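Local coordinates for protein polycyclic ketone monooxygenase (PDB 5MQ6) that inserts one oxygen atom beside the carbonyl of ketones, especially polycyclic ones, as an FAD- and NADPH-dependent Baeyer-Villiger monooxygenase, giving esters or lactones, at residues S363-S368 and A591-C596; H371-P376 and N625-M630; V62-L67 and R203-Q208; V199-G204 and R210-Q215. All coordinates share one frame; numbering follows the deposited sequence.

How the contacts relate
The four contacts form two pairs on opposite sides of the chain's centre. Contacts 1 and 2 lie side by side, centres about 10 Å apart; their segments alternate along the chain, and the backbones of Ser-368 and Ser-627 probably hydrogen-bond to each other where they meet. Contacts 3 and 4 share Arg-203 and Gly-204, at the end of one beta hairpin. Contact 4, a strand pair with a buried apolar side and an ion-pair network, is the most extensive. Contact 1 is partly buried, one hydroxyl bond beside small apolar groups. Contact 2 relies on an amide and two waters. Contact 3 is a surface contact, where a ring packs on a glycine.

Contact 1. Residues S363-S368 and A591-C596; sequences SAVIGS and ASVTGC
Ser-592 and Ala-364 make the closest approach here, the serine hydroxyl donating to the backbone oxygen of the alanine, with Ser-592 OG 2.8 Å from Ala-364 O. The short helix 363-366 thereby meets the 3-10 turn around residues 591-593, far along the chain but folded against it. OG lies between its own backbone N and carbonyl carbon, chi1 69°, which turns it to the helix; it approaches the carbonyl from well above its plane, 46° out. Ser-592 OG also has a weak hydrogen bond to Trp-589 O. Beside the polar pair the alanine methyl packs on the serine methylene, Ala-364 CB 3.9 Å from Ser-592 CB, so the serine uses both its hydroxyl and its carbon on one residue.

Val-365 extends the patch. Its CG1 branch, anti to the carbonyl carbon, meets Val-593 CG2 at 3.7 Å, and the two side chains cross at about a right angle, touching by a single methyl each. Leu-388 of helix 378-406 packs on both Ala-364 and Ser-592.

Three residues after Val-593, Cys-596 is tied by a disulfide to Cys-424, next to the NADPH-binding Lys-425, whose side chain is about 9 Å from that of Val-365. The chemistry implies a join in which one directional bond fixes Ser-592 against the helix, while small apolar contacts beside it add fit without direction.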
loop_
_atom_site.group_PDB
_atom_site.type_symbol
_atom_site.label_atom_id
_atom_site.label_comp_id
_atom_site.label_asym_id
_atom_site.label_seq_id
_atom_site.Cartn_x
_atom_site.Cartn_y
_atom_site.Cartn_z
ATOM N N SER A 363 5.515 -15.207 -6.201
ATOM C CA SER A 363 6.274 -14.718 -7.361
ATOM C C SER A 363 5.388 -14.556 -8.622
ATOM O O SER A 363 5.722 -13.794 -9.558
ATOM C CB SER A 363 7.367 -15.770 -7.645
ATOM O OG SER A 363 6.742 -17.020 -7.989
ATOM N N ALA A 364 4.246 -15.237 -8.640
ATOM C CA ALA A 364 3.274 -15.063 -9.711
ATOM C C ALA A 364 2.967 -13.599 -9.901
ATOM O O ALA A 364 2.704 -13.165 -10.968
ATOM C CB ALA A 364 1.950 -15.826 -9.397
ATOM N N VAL A 365 2.891 -12.857 -8.823
ATOM C CA VAL A 365 2.508 -11.460 -8.931
ATOM C C VAL A 365 3.648 -10.507 -8.760
ATOM O O VAL A 365 3.458 -9.361 -9.075
ATOM C CB VAL A 365 1.372 -10.992 -8.036
ATOM C CG1 VAL A 365 0.039 -11.518 -8.595
ATOM C CG2 VAL A 365 1.617 -11.361 -6.571
ATOM N N ILE A 366 4.767 -10.965 -8.216
ATOM C CA ILE A 366 5.958 -10.134 -7.985
ATOM C C ILE A 366 7.024 -10.225 -9.083
ATOM O O ILE A 366 7.634 -9.212 -9.426
ATOM C CB ILE A 366 6.581 -10.547 -6.615
ATOM C CG1 ILE A 366 5.638 -10.174 -5.514
ATOM C CG2 ILE A 366 7.910 -9.933 -6.433
ATOM C CD1 ILE A 366 5.058 -8.808 -5.654
ATOM N N GLY A 367 7.199 -11.403 -9.680
ATOM C CA GLY A 367 8.300 -11.626 -10.618
ATOM C C GLY A 367 9.205 -12.679 -10.015
ATOM O O GLY A 367 9.152 -12.947 -8.824
ATOM N N SER A 368 10.067 -13.241 -10.820
ATOM C CA SER A 368 11.127 -14.126 -10.375
ATOM C C SER A 368 12.283 -13.954 -11.286
ATOM O O SER A 368 12.051 -13.876 -12.447
ATOM C CB SER A 368 10.667 -15.603 -10.511
ATOM O OG SER A 368 11.670 -16.487 -10.053
ATOM N N ALA A 591 -0.128 -12.761 -16.924
ATOM C CA ALA A 591 -1.272 -13.677 -17.168
ATOM C C ALA A 591 -1.647 -14.475 -15.934
ATOM O O ALA A 591 -2.799 -14.909 -15.797
ATOM C CB ALA A 591 -0.930 -14.640 -18.277
ATOM N N SER A 592 -0.664 -14.661 -15.038
ATOM C CA SER A 592 -0.936 -15.173 -13.708
ATOM C C SER A 592 -2.159 -14.577 -13.032
ATOM O O SER A 592 -2.785 -15.212 -12.235
ATOM C CB SER A 592 0.261 -14.966 -12.804
ATOM O OG SER A 592 0.439 -13.583 -12.523
ATOM N N VAL A 593 -2.521 -13.359 -13.358
ATOM C CA VAL A 593 -3.576 -12.678 -12.666
ATOM C C VAL A 593 -4.972 -12.980 -13.276
ATOM O O VAL A 593 -5.973 -12.753 -12.646
ATOM C CB VAL A 593 -3.145 -11.211 -12.591
ATOM C CG1 VAL A 593 -4.226 -10.223 -12.894
ATOM C CG2 VAL A 593 -2.478 -10.983 -11.239
ATOM N N THR A 594 -5.016 -13.561 -14.463
ATOM C CA THR A 594 -6.267 -13.910 -15.127
ATOM C C THR A 594 -7.239 -14.670 -14.335
ATOM O O THR A 594 -8.408 -14.342 -14.350
ATOM C CB THR A 594 -5.959 -14.836 -16.283
ATOM O OG1 THR A 594 -5.030 -14.148 -17.111
ATOM C CG2 THR A 594 -7.212 -15.172 -17.070
ATOM N N GLY A 595 -6.767 -15.708 -13.672
ATOM C CA GLY A 595 -7.658 -16.594 -12.963
ATOM C C GLY A 595 -8.034 -16.097 -11.584
ATOM O O GLY A 595 -8.782 -16.761 -10.903
ATOM N N CYS A 596 -7.531 -14.935 -11.163
ATOM C CA CYS A 596 -7.837 -14.439 -9.828
ATOM C C CYS A 596 -9.305 -14.078 -9.537
ATOM O O CYS A 596 -9.933 -13.386 -10.331
ATOM C CB CYS A 596 -6.914 -13.240 -9.485
ATOM S SG CYS A 596 -5.235 -13.857 -9.147
#

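Contact 2. Residues H371-P376 and N625-M630; sequences HGIVEP and NLSQGM
Gly-372 and Gln-628 hold together two irregular loops: one leads into helix 378-406, the other into helix 630-641, whose N-cap position is Gly-629. The glutamine amide spans the Gly-372 residue at both its polar ends. Gly-372 N gives its hydrogen to water 1 at 2.7 Å, and that water in turn donates to Gln-628 OE1 at 2.8 Å. The other end is gripped directly, Gln-628 NE2 donating to Gly-372 O at 2.9 Å. The donor comes in steeply, 54° above the carbonyl plane, although the oxygen stays close to the plane of the amide. A bend at chi2 (-70°) curls the glutamine chain, bringing its amide over to the glycine.

Next along, Ile-373 lays its CG1 3.9 Å from Gln-628 NE2, the two side chains crossing at about a right angle, so that a hydrocarbon branch flanks the amide nitrogen. At Val-374 the backbone takes over again: Val-374 N donates to water 2 at 2.8 Å, and water 2 is hydrogen-bonded to Ser-627 OG. The valine side chain turns instead to Ile-381 and His-384 of helix 378-406.

Ser-627 OG is therefore a shared point, bonded also to His-586 ND1. It fixes the rotation of the amide from within the same segment, for Gln-628 NE2 spends its second hydrogen on Ser-627 OG at 3.0 Å, N-H...O angle 161°.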
loop_
_atom_site.group_PDB
_atom_site.type_symbol
_atom_site.label_atom_id
_atom_site.label_comp_id
_atom_site.label_asym_id
_atom_site.label_seq_id
_atom_site.Cartn_x
_atom_site.Cartn_y
_atom_site.Cartn_z
ATOM N N HIS A 371 13.262 -17.859 -13.912
ATOM C CA HIS A 371 12.567 -18.661 -14.866
ATOM C C HIS A 371 12.511 -18.033 -16.228
ATOM O O HIS A 371 11.704 -18.459 -17.004
ATOM C CB HIS A 371 11.129 -18.971 -14.402
ATOM C CG HIS A 371 11.067 -19.672 -13.103
ATOM N ND1 HIS A 371 11.180 -21.039 -12.994
ATOM C CD2 HIS A 371 10.965 -19.203 -11.847
ATOM C CE1 HIS A 371 11.112 -21.382 -11.725
ATOM N NE2 HIS A 371 10.995 -20.284 -11.007
ATOM N N GLY A 372 13.336 -17.052 -16.546
ATOM C CA GLY A 372 13.277 -16.388 -17.871
ATOM C C GLY A 372 12.090 -15.434 -17.997
ATOM O O GLY A 372 11.495 -15.070 -17.002
ATOM N N ILE A 373 11.755 -15.079 -19.234
ATOM C CA ILE A 373 10.670 -14.212 -19.585
ATOM C C ILE A 373 9.653 -15.048 -20.292
ATOM O O ILE A 373 10.001 -15.909 -21.078
ATOM C CB ILE A 373 11.195 -13.073 -20.475
ATOM C CG1 ILE A 373 11.952 -12.070 -19.576
ATOM C CG2 ILE A 373 10.049 -12.389 -21.231
ATOM C CD1 ILE A 373 13.053 -11.269 -20.235
ATOM N N VAL A 374 8.388 -14.813 -20.023
ATOM C CA VAL A 374 7.378 -15.651 -20.572
ATOM C C VAL A 374 7.125 -15.186 -21.984
ATOM O O VAL A 374 6.847 -14.049 -22.167
ATOM C CB VAL A 374 6.105 -15.616 -19.728
ATOM C CG1 VAL A 374 4.959 -16.327 -20.428
ATOM C CG2 VAL A 374 6.386 -16.275 -18.379
ATOM N N GLU A 375 7.213 -16.067 -22.973
ATOM C CA GLU A 375 6.877 -15.692 -24.355
ATOM C C GLU A 375 5.399 -15.553 -24.490
ATOM O O GLU A 375 4.663 -16.291 -23.901
ATOM C CB GLU A 375 7.310 -16.746 -25.339
ATOM C CG GLU A 375 8.810 -16.849 -25.492
ATOM C CD GLU A 375 9.160 -18.122 -26.257
ATOM O OE1 GLU A 375 8.634 -18.301 -27.405
ATOM O OE2 GLU A 375 9.897 -18.969 -25.678
ATOM N N PRO A 376 4.942 -14.613 -25.303
ATOM C CA PRO A 376 3.468 -14.364 -25.353
ATOM C C PRO A 376 2.627 -15.200 -26.367
ATOM O O PRO A 376 1.741 -14.665 -27.025
ATOM C CB PRO A 376 3.380 -12.839 -25.621
ATOM C CG PRO A 376 4.690 -12.473 -26.243
ATOM C CD PRO A 376 5.732 -13.520 -25.927
ATOM N N ASN A 625 4.641 -4.240 -14.779
ATOM C CA ASN A 625 5.931 -4.245 -14.194
ATOM C C ASN A 625 6.891 -5.167 -14.914
ATOM O O ASN A 625 6.527 -5.983 -15.734
ATOM C CB ASN A 625 5.785 -4.722 -12.753
ATOM C CG ASN A 625 5.439 -3.613 -11.775
ATOM O OD1 ASN A 625 5.559 -2.473 -12.054
ATOM N ND2 ASN A 625 5.113 -4.004 -10.551
ATOM N N LEU A 626 8.168 -5.001 -14.610
ATOM C CA LEU A 626 9.156 -5.962 -14.970
ATOM C C LEU A 626 8.730 -7.271 -14.270
ATOM O O LEU A 626 7.951 -7.236 -13.334
ATOM C CB LEU A 626 10.472 -5.488 -14.442
ATOM C CG LEU A 626 11.015 -4.169 -14.927
ATOM C CD1 LEU A 626 12.247 -3.877 -14.126
ATOM C CD2 LEU A 626 11.428 -4.297 -16.381
ATOM N N SER A 627 9.207 -8.420 -14.755
ATOM C CA SER A 627 8.763 -9.727 -14.297
ATOM C C SER A 627 9.868 -10.467 -13.503
ATOM O O SER A 627 9.696 -11.662 -13.197
ATOM C CB SER A 627 8.315 -10.591 -15.478
ATOM O OG SER A 627 9.398 -10.866 -16.349
ATOM N N GLN A 628 10.987 -9.782 -13.195
ATOM C CA GLN A 628 12.138 -10.457 -12.683
ATOM C C GLN A 628 12.478 -10.254 -11.223
ATOM O O GLN A 628 13.501 -10.782 -10.758
ATOM C CB GLN A 628 13.322 -10.139 -13.543
ATOM C CG GLN A 628 13.133 -10.452 -15.037
ATOM C CD GLN A 628 13.080 -11.931 -15.354
ATOM O OE1 GLN A 628 14.093 -12.575 -15.331
ATOM N NE2 GLN A 628 11.887 -12.479 -15.652
ATOM N N GLY A 629 11.609 -9.544 -10.509
ATOM C CA GLY A 629 11.758 -9.179 -9.093
ATOM C C GLY A 629 12.590 -7.984 -8.683
ATOM O O GLY A 629 13.429 -7.418 -9.474
ATOM N N MET A 630 12.402 -7.608 -7.424
ATOM C CA MET A 630 13.014 -6.369 -6.907
ATOM C C MET A 630 14.560 -6.363 -7.016
ATOM O O MET A 630 15.170 -5.363 -7.432
ATOM C CB MET A 630 12.530 -6.031 -5.490
ATOM C CG MET A 630 13.126 -4.714 -4.979
ATOM S SD MET A 630 12.482 -3.238 -5.868
ATOM C CE MET A 630 10.770 -3.451 -5.899
HETATM O O HOH W 1 14.989 -15.205 -15.507
HETATM O O HOH W 2 8.046 -12.642 -18.347
#

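Contact 3. Residues V62-L67 and R203-Q208; sequences VDHAAL and RGPGQQ
Arg-203 NH1 has two partners, the carboxylate oxygen Glu-201 OE2 and water 3; the water, lying in the guanidinium plane, accepts from Arg-203 NH1 at 3.0 Å and donates to Leu-67 O at 2.8 Å. That water ties helix 64-68 to the loop closing the beta hairpin of strands 194-201 and 210-216, a loop that contains a type II beta turn from Gly-204 to Gln-207. The arginine leaves its backbone pointing away from the helix; bends at chi2 (-77°) and chi3 (-61°) fold its end back to reach the water.

The direct packing belongs to His-64 in the first turn of the helix. Gly-204, having no side chain, sets its CA over the centre of the imidazole, a CH-pi contact with Gly-204 CA 3.3 Å from the centroid of the His-64 ring and only 11° off the normal. Val-62 CG2 lies on the opposite face, 4.3 Å from the plane of the His-64 ring and toward its rim. His-64 ND1 is hydrogen-bonded to Arg-180 NH1, a bond that should restrain the ring's rotation about CB-CG.

The helix start is capped by Asp-63, whose OD1 accepts from Ala-66 N at 3.2 Å, and at the last residue of the helix Asn-68 ND2 hydrogen-bonds to Arg-203 O. Beyond the glycine, Pro-205 reaches the ring obliquely, its CD atom 3.8 Å from His-64 CD2.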
loop_
_atom_site.group_PDB
_atom_site.type_symbol
_atom_site.label_atom_id
_atom_site.label_comp_id
_atom_site.label_asym_id
_atom_site.label_seq_id
_atom_site.Cartn_x
_atom_site.Cartn_y
_atom_site.Cartn_z
ATOM N N VAL A 62 -5.568 14.380 15.104
ATOM C CA VAL A 62 -4.841 15.690 15.022
ATOM C C VAL A 62 -5.171 16.660 16.159
ATOM O O VAL A 62 -6.290 16.808 16.534
ATOM C CB VAL A 62 -5.031 16.334 13.619
ATOM C CG1 VAL A 62 -6.491 16.604 13.282
ATOM C CG2 VAL A 62 -4.148 17.558 13.465
ATOM N N ASP A 63 -4.159 17.259 16.742
ATOM C CA ASP A 63 -4.314 18.288 17.710
ATOM C C ASP A 63 -4.282 19.673 17.012
ATOM O O ASP A 63 -3.220 20.264 16.842
ATOM C CB ASP A 63 -3.184 18.147 18.683
ATOM C CG ASP A 63 -3.269 19.120 19.815
ATOM O OD1 ASP A 63 -4.176 20.029 19.805
ATOM O OD2 ASP A 63 -2.376 18.988 20.704
ATOM N N HIS A 64 -5.446 20.166 16.646
ATOM C CA HIS A 64 -5.565 21.402 15.906
ATOM C C HIS A 64 -5.052 22.624 16.675
ATOM O O HIS A 64 -4.416 23.488 16.113
ATOM C CB HIS A 64 -7.000 21.638 15.516
ATOM C CG HIS A 64 -7.520 20.696 14.478
ATOM N ND1 HIS A 64 -7.107 20.711 13.149
ATOM C CD2 HIS A 64 -8.481 19.763 14.547
ATOM C CE1 HIS A 64 -7.755 19.803 12.463
ATOM N NE2 HIS A 64 -8.603 19.215 13.282
ATOM N N ALA A 65 -5.316 22.679 17.964
ATOM C CA ALA A 65 -4.768 23.728 18.842
ATOM C C ALA A 65 -3.280 23.803 18.727
ATOM O O ALA A 65 -2.718 24.878 18.479
ATOM C CB ALA A 65 -5.134 23.449 20.309
ATOM N N ALA A 66 -2.621 22.671 18.912
ATOM C CA ALA A 66 -1.147 22.631 18.804
ATOM C C ALA A 66 -0.629 23.132 17.463
ATOM O O ALA A 66 0.369 23.869 17.416
ATOM C CB ALA A 66 -0.651 21.215 18.984
ATOM N N LEU A 67 -1.265 22.660 16.389
ATOM C CA LEU A 67 -0.839 23.077 15.020
ATOM C C LEU A 67 -1.167 24.540 14.719
ATOM O O LEU A 67 -0.366 25.257 14.215
ATOM C CB LEU A 67 -1.440 22.181 13.962
ATOM C CG LEU A 67 -0.559 20.979 13.608
ATOM C CD1 LEU A 67 0.100 20.356 14.747
ATOM C CD2 LEU A 67 -1.438 19.976 12.995
ATOM N N ARG A 203 -7.737 23.910 9.314
ATOM C CA ARG A 203 -7.343 24.580 10.573
ATOM C C ARG A 203 -8.184 24.203 11.774
ATOM O O ARG A 203 -8.052 24.795 12.844
ATOM C CB ARG A 203 -7.372 26.085 10.385
ATOM C CG ARG A 203 -6.601 26.567 9.142
ATOM C CD ARG A 203 -5.133 26.539 9.411
ATOM N NE ARG A 203 -4.743 27.420 10.516
ATOM C CZ ARG A 203 -3.524 27.582 11.000
ATOM N NH1 ARG A 203 -2.464 26.970 10.527
ATOM N NH2 ARG A 203 -3.338 28.425 11.992
ATOM N N GLY A 204 -9.036 23.219 11.634
ATOM C CA GLY A 204 -9.730 22.693 12.816
ATOM C C GLY A 204 -11.197 23.076 12.771
ATOM O O GLY A 204 -11.638 23.823 11.884
ATOM N N PRO A 205 -11.974 22.547 13.724
ATOM C CA PRO A 205 -13.419 22.702 13.611
ATOM C C PRO A 205 -13.849 24.178 13.775
ATOM O O PRO A 205 -13.224 24.921 14.565
ATOM C CB PRO A 205 -13.966 21.778 14.722
ATOM C CG PRO A 205 -12.776 21.021 15.282
ATOM C CD PRO A 205 -11.576 21.871 14.977
ATOM N N GLY A 206 -14.857 24.584 12.983
ATOM C CA GLY A 206 -15.303 26.015 12.891
ATOM C C GLY A 206 -14.212 27.061 12.575
ATOM O O GLY A 206 -14.358 28.221 12.959
ATOM N N GLN A 207 -13.111 26.672 11.910
ATOM C CA GLN A 207 -12.063 27.622 11.493
ATOM C C GLN A 207 -12.084 27.605 10.018
ATOM O O GLN A 207 -12.496 26.658 9.444
ATOM C CB GLN A 207 -10.654 27.167 11.880
ATOM C CG GLN A 207 -10.378 27.086 13.332
ATOM C CD GLN A 207 -10.657 28.412 13.971
ATOM O OE1 GLN A 207 -9.813 29.300 13.982
ATOM N NE2 GLN A 207 -11.875 28.578 14.457
ATOM N N GLN A 208 -11.619 28.636 9.366
ATOM C CA GLN A 208 -11.623 28.591 7.949
ATOM C C GLN A 208 -10.298 27.887 7.522
ATOM O O GLN A 208 -9.269 28.136 8.133
ATOM C CB GLN A 208 -11.716 30.005 7.422
ATOM C CG GLN A 208 -12.242 30.093 6.021
ATOM C CD GLN A 208 -11.939 31.473 5.410
ATOM O OE1 GLN A 208 -11.157 32.275 5.954
ATOM N NE2 GLN A 208 -12.547 31.752 4.277
HETATM O O HOH W 3 -0.052 27.263 12.257
#

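Contact 4. Residues V199-G204 and R210-Q215; sequences VTEGRG and RELKLQ
Strands 199-201 and 210-215 run antiparallel as the arms of a beta hairpin, with Val-199/Leu-212 and Glu-201/Arg-210 as hydrogen-bonded pairs and Thr-200/Glu-211 as the non-hydrogen-bonded pair between them. With strand 181-189 they make an antiparallel meander on the sheet of the FAD domain, and Val-199 also packs on the FAD-binding Val-183.

On the face of Val-199, Leu-212 and Leu-214, the apolar side chains gather, Val-199 CG2 touching Leu-214 CD1 at 4.0 Å. Further along this face Glu-201 stands extended, CG anti to the backbone N (179°), and divides its carboxylate between two arginines. Arg-210 NH1 meets Glu-201 OE1 at 2.8 Å, with the oxygen in the guanidinium plane and the two flat groups 78° apart. Arg-203 NH1 takes Glu-201 OE2 at 2.8 Å, from above the carboxylate plane. Arg-210 CD sits over one face of the Arg-203 guanidinium, 4.1 Å from Arg-203 CZ.

On the other face, Thr-200 OG1 donates to Glu-211 OE2 at 2.9 Å, and Lys-184 pairs with Glu-211 OE1.

Two cations on one carboxylate would probably keep Glu-201 ionised, and the network ties the two arms together at the loop end of the hairpin.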
loop_
_atom_site.group_PDB
_atom_site.type_symbol
_atom_site.label_atom_id
_atom_site.label_comp_id
_atom_site.label_asym_id
_atom_site.label_seq_id
_atom_site.Cartn_x
_atom_site.Cartn_y
_atom_site.Cartn_z
ATOM N N VAL A 199 -2.889 23.951 -2.606
ATOM C CA VAL A 199 -2.979 23.229 -1.367
ATOM C C VAL A 199 -4.075 23.891 -0.497
ATOM O O VAL A 199 -4.166 25.139 -0.402
ATOM C CB VAL A 199 -1.642 23.328 -0.640
ATOM C CG1 VAL A 199 -1.790 22.738 0.682
ATOM C CG2 VAL A 199 -0.483 22.659 -1.413
ATOM N N THR A 200 -4.862 23.071 0.172
ATOM C CA THR A 200 -5.842 23.535 1.187
ATOM C C THR A 200 -5.482 22.992 2.538
ATOM O O THR A 200 -5.451 21.764 2.711
ATOM C CB THR A 200 -7.251 23.015 0.855
ATOM O OG1 THR A 200 -7.574 23.440 -0.426
ATOM C CG2 THR A 200 -8.302 23.650 1.758
ATOM N N GLU A 201 -5.156 23.875 3.469
ATOM C CA GLU A 201 -4.794 23.502 4.830
ATOM C C GLU A 201 -5.994 23.660 5.768
ATOM O O GLU A 201 -6.428 24.798 6.020
ATOM C CB GLU A 201 -3.639 24.353 5.318
ATOM C CG GLU A 201 -3.165 24.108 6.711
ATOM C CD GLU A 201 -2.457 25.251 7.439
ATOM O OE1 GLU A 201 -2.450 26.356 6.910
ATOM O OE2 GLU A 201 -1.907 24.993 8.571
ATOM N N GLY A 202 -6.459 22.518 6.307
ATOM C CA GLY A 202 -7.373 22.453 7.435
ATOM C C GLY A 202 -6.865 23.149 8.651
ATOM O O GLY A 202 -5.692 23.047 8.974
ATOM N N ARG A 203 -7.737 23.910 9.314
ATOM C CA ARG A 203 -7.343 24.580 10.573
ATOM C C ARG A 203 -8.184 24.203 11.774
ATOM O O ARG A 203 -8.052 24.795 12.844
ATOM C CB ARG A 203 -7.372 26.085 10.385
ATOM C CG ARG A 203 -6.601 26.567 9.142
ATOM C CD ARG A 203 -5.133 26.539 9.411
ATOM N NE ARG A 203 -4.743 27.420 10.516
ATOM C CZ ARG A 203 -3.524 27.582 11.000
ATOM N NH1 ARG A 203 -2.464 26.970 10.527
ATOM N NH2 ARG A 203 -3.338 28.425 11.992
ATOM N N GLY A 204 -9.036 23.219 11.634
ATOM C CA GLY A 204 -9.730 22.693 12.816
ATOM C C GLY A 204 -11.197 23.076 12.771
ATOM O O GLY A 204 -11.638 23.823 11.884
ATOM N N ARG A 210 -7.173 27.349 4.866
ATOM C CA ARG A 210 -6.283 28.340 4.197
ATOM C C ARG A 210 -5.955 27.772 2.816
ATOM O O ARG A 210 -5.624 26.593 2.693
ATOM C CB ARG A 210 -5.033 28.486 5.019
ATOM C CG ARG A 210 -5.336 29.186 6.335
ATOM C CD ARG A 210 -4.163 29.195 7.242
ATOM N NE ARG A 210 -3.217 30.198 6.763
ATOM C CZ ARG A 210 -1.955 30.019 6.373
ATOM N NH1 ARG A 210 -1.377 28.838 6.391
ATOM N NH2 ARG A 210 -1.254 31.112 5.961
ATOM N N GLU A 211 -6.169 28.539 1.772
ATOM C CA GLU A 211 -5.775 28.179 0.465
ATOM C C GLU A 211 -4.352 28.681 0.309
ATOM O O GLU A 211 -4.075 29.866 0.609
ATOM C CB GLU A 211 -6.679 28.816 -0.532
ATOM C CG GLU A 211 -8.078 28.238 -0.411
ATOM C CD GLU A 211 -8.196 26.799 -0.868
ATOM O OE1 GLU A 211 -7.662 26.406 -1.897
ATOM O OE2 GLU A 211 -8.850 26.056 -0.179
ATOM N N LEU A 212 -3.458 27.767 -0.114
ATOM C CA LEU A 212 -2.037 28.063 -0.304
ATOM C C LEU A 212 -1.563 27.681 -1.694
ATOM O O LEU A 212 -2.034 26.650 -2.247
ATOM C CB LEU A 212 -1.156 27.424 0.756
ATOM C CG LEU A 212 -1.522 27.726 2.197
ATOM C CD1 LEU A 212 -0.920 26.607 3.045
ATOM C CD2 LEU A 212 -0.956 29.033 2.667
ATOM N N LYS A 213 -0.706 28.572 -2.247
ATOM C CA LYS A 213 0.055 28.314 -3.434
ATOM C C LYS A 213 1.525 28.218 -3.059
ATOM O O LYS A 213 2.091 29.174 -2.514
ATOM C CB LYS A 213 -0.147 29.373 -4.452
ATOM C CG LYS A 213 0.596 29.084 -5.765
ATOM C CD LYS A 213 0.201 30.051 -6.866
ATOM C CE LYS A 213 1.311 30.199 -7.840
ATOM N NZ LYS A 213 0.804 30.876 -9.036
ATOM N N LEU A 214 2.136 27.061 -3.332
ATOM C CA LEU A 214 3.503 26.822 -2.897
ATOM C C LEU A 214 4.294 26.474 -4.095
ATOM O O LEU A 214 3.782 25.769 -4.936
ATOM C CB LEU A 214 3.578 25.713 -1.899
ATOM C CG LEU A 214 2.683 25.830 -0.706
ATOM C CD1 LEU A 214 2.636 24.583 0.141
ATOM C CD2 LEU A 214 3.127 26.999 0.163
ATOM N N GLN A 215 5.521 26.983 -4.170
ATOM C CA GLN A 215 6.366 26.683 -5.299
ATOM C C GLN A 215 7.631 25.932 -4.976
ATOM O O GLN A 215 8.148 26.031 -3.883
ATOM C CB GLN A 215 6.703 27.944 -6.056
ATOM C CG GLN A 215 5.467 28.599 -6.696
ATOM C CD GLN A 215 5.846 29.783 -7.537
ATOM O OE1 GLN A 215 6.379 30.784 -7.053
ATOM N NE2 GLN A 215 5.619 29.653 -8.823
HETATM O O HOH W 4 -4.969 26.393 -2.873
#